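Local coordinates for putative uncharacterized protein (Streptococcus mutans, PDB 3L7N) that probably acts as a class I glutamine amidotransferase, releasing ammonia from glutamine, although its acceptor substrate is not established, at residues Gly54-Ser59 with Val90-Gln95. Sequence-based numbering, arbitrary orientation.
Sequences GPQSPS and VCLGAQ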
ATOM      1  N   GLY A  54      -7.419   2.564  -0.742  1.00 28.68           N
ATOM      2  CA  GLY A  54      -8.793   2.816  -0.867  1.00 30.01           C
ATOM      3  C   GLY A  54      -9.276   3.973  -0.030  1.00 31.73           C
ATOM      4  O   GLY A  54      -8.758   4.237   1.032  1.00 33.59           O
ATOM      5  N   PRO A  55     -10.315   4.637  -0.484  1.00 33.31           N
ATOM      6  CA  PRO A  55     -10.900   5.684   0.339  1.00 33.76           C
ATOM      7  C   PRO A  55     -11.524   5.155   1.708  1.00 34.63           C
ATOM      8  O   PRO A  55     -11.850   5.960   2.555  1.00 35.81           O
ATOM      9  CB  PRO A  55     -12.022   6.237  -0.560  1.00 32.94           C
ATOM     10  CG  PRO A  55     -12.508   5.041  -1.292  1.00 33.56           C
ATOM     11  CD  PRO A  55     -11.242   4.199  -1.564  1.00 33.41           C
ATOM     12  N   GLN A  56     -11.791   3.841   1.831  1.00 33.85           N
ATOM     13  CA  GLN A  56     -12.392   3.304   3.079  1.00 32.93           C
ATOM     14  C   GLN A  56     -11.340   3.233   4.168  1.00 34.28           C
ATOM     15  O   GLN A  56     -10.099   3.378   3.905  1.00 33.87           O
ATOM     16  CB  GLN A  56     -12.966   1.904   2.865  1.00 31.85           C
ATOM     17  CG  GLN A  56     -13.894   1.767   1.686  1.00 29.09           C
ATOM     18  CD  GLN A  56     -13.140   1.548   0.328  1.00 27.13           C
ATOM     19  OE1 GLN A  56     -11.907   1.729   0.219  1.00 22.27           O
ATOM     20  NE2 GLN A  56     -13.884   1.201  -0.680  1.00 28.69           N
ATOM     21  N   SER A  57     -11.808   3.011   5.381  1.00 34.77           N
ATOM     22  CA  SER A  57     -10.934   2.632   6.498  1.00 35.95           C
ATOM     23  C   SER A  57     -11.189   1.143   6.759  1.00 36.02           C
ATOM     24  O   SER A  57     -12.222   0.584   6.256  1.00 36.73           O
ATOM     25  CB  SER A  57     -11.295   3.465   7.765  1.00 35.56           C
ATOM     26  OG  SER A  57     -12.429   2.882   8.460  1.00 37.16           O
ATOM     27  N   PRO A  58     -10.315   0.476   7.606  1.00 34.78           N
ATOM     28  CA  PRO A  58     -10.629  -0.936   7.918  1.00 32.86           C
ATOM     29  C   PRO A  58     -11.893  -1.061   8.718  1.00 33.26           C
ATOM     30  O   PRO A  58     -12.322  -2.145   8.990  1.00 34.18           O
ATOM     31  CB  PRO A  58      -9.452  -1.382   8.734  1.00 29.90           C
ATOM     32  CG  PRO A  58      -8.386  -0.524   8.333  1.00 30.21           C
ATOM     33  CD  PRO A  58      -8.953   0.814   8.018  1.00 33.04           C
ATOM     34  N   SER A  59     -12.489   0.041   9.105  1.00 34.44           N
ATOM     35  CA  SER A  59     -13.722  -0.077   9.890  1.00 36.72           C
ATOM     36  C   SER A  59     -14.920   0.531   9.239  1.00 36.86           C
ATOM     37  O   SER A  59     -16.002   0.425   9.770  1.00 38.33           O
ATOM     38  CB  SER A  59     -13.555   0.488  11.309  1.00 36.41           C
ATOM     39  OG  SER A  59     -13.252   1.861  11.246  1.00 36.70           O
ATOM     40  N   VAL A  90      -1.075  -2.126   0.617  1.00 26.57           N
ATOM     41  CA  VAL A  90      -0.677  -0.700   0.403  1.00 26.51           C
ATOM     42  C   VAL A  90      -1.768   0.249   0.966  1.00 29.43           C
ATOM     43  O   VAL A  90      -2.920   0.003   0.771  1.00 31.95           O
ATOM     44  CB  VAL A  90      -0.539  -0.445  -1.065  1.00 25.97           C
ATOM     45  CG1 VAL A  90      -0.183   0.965  -1.344  1.00 23.19           C
ATOM     46  CG2 VAL A  90       0.455  -1.365  -1.651  1.00 24.90           C
ATOM     47  N   CYS A  91      -1.376   1.272   1.688  1.00 31.35           N
ATOM     48  CA  CYS A  91      -2.292   2.148   2.384  1.00 34.90           C
ATOM     49  C   CYS A  91      -3.436   1.374   2.998  1.00 34.32           C
ATOM     50  O   CYS A  91      -3.198   0.609   3.868  1.00 34.01           O
ATOM     51  CB  CYS A  91      -2.624   3.418   1.566  1.00 33.67           C
ATOM     52  SG  CYS A  91      -4.265   4.012   1.386  1.00 49.20           S
ATOM     53  N   LEU A  92      -4.662   1.518   2.555  1.00 34.75           N
ATOM     54  CA  LEU A  92      -5.736   0.719   3.199  1.00 32.95           C
ATOM     55  C   LEU A  92      -5.376  -0.779   3.240  1.00 32.05           C
ATOM     56  O   LEU A  92      -5.518  -1.417   4.254  1.00 33.81           O
ATOM     57  CB  LEU A  92      -7.097   0.956   2.560  1.00 32.04           C
ATOM     58  CG  LEU A  92      -8.155  -0.105   2.861  1.00 29.51           C
ATOM     59  CD1 LEU A  92      -8.552  -0.094   4.295  1.00 25.40           C
ATOM     60  CD2 LEU A  92      -9.367   0.081   1.981  1.00 28.76           C
ATOM     61  N   GLY A  93      -4.794  -1.281   2.187  1.00 30.65           N
ATOM     62  CA  GLY A  93      -4.303  -2.642   2.208  1.00 31.16           C
ATOM     63  C   GLY A  93      -3.325  -2.938   3.376  1.00 31.04           C
ATOM     64  O   GLY A  93      -3.341  -4.037   3.937  1.00 30.15           O
ATOM     65  N   ALA A  94      -2.475  -1.940   3.733  1.00 30.72           N
ATOM     66  CA  ALA A  94      -1.465  -2.114   4.796  1.00 29.84           C
ATOM     67  C   ALA A  94      -2.145  -2.114   6.186  1.00 30.79           C
ATOM     68  O   ALA A  94      -1.749  -2.825   7.066  1.00 30.43           O
ATOM     69  CB  ALA A  94      -0.500  -1.109   4.721  1.00 28.87           C
ATOM     70  N   GLN A  95      -3.263  -1.405   6.288  1.00 31.15           N
ATOM     71  CA  GLN A  95      -4.026  -1.329   7.498  1.00 29.13           C
ATOM     72  C   GLN A  95      -4.862  -2.563   7.727  1.00 30.00           C
ATOM     73  O   GLN A  95      -5.058  -2.974   8.882  1.00 31.55           O
ATOM     74  CB  GLN A  95      -4.878  -0.062   7.492  1.00 28.31           C
ATOM     75  CG  GLN A  95      -3.998   1.178   7.457  1.00 28.88           C
ATOM     76  CD  GLN A  95      -4.685   2.478   6.940  1.00 32.18           C
ATOM     77  OE1 GLN A  95      -5.909   2.660   7.036  1.00 30.43           O
ATOM     78  NE2 GLN A  95      -3.858   3.403   6.437  1.00 34.76           N
TER
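The S57-P58 peptide plane lies with one face against L92, whose CD1 sits almost directly over it, 3.8 Å from P58 N. Next to it the proline ring meets the helix with its CG-CD side: CD is 3.9 Å from L92 CD1, and CG reaches Q95 CB at 3.6 Å. L96 and V99 of the same helix extend this apolar seat for P58. The Q56 amide presents its oxygen end to the other methyl, with OE1 3.5 Å from L92 CD2 and the methyl well off the amide plane. L92 carries CG opposite its backbone N (chi1 162°), which directs its fork into the loop, one branch for Q56 and one for the S57-P58 link. Behind P58, S57 OG accepts from S59 N at 2.9 Å, an ST turn. At the other end, G54 N lies 3.7 Å from L92 CB and 4.1 Å from C91 SG. C91 fits the nucleophile elbow of class I glutaminases and occupies the N-cap position of helix 92-100. The segments thus meet through essentially van der Waals packing, leaving the backbone amides G54 N and L92 N 4.4 Å apart near C91, consistent with the oxyanion hole of this family.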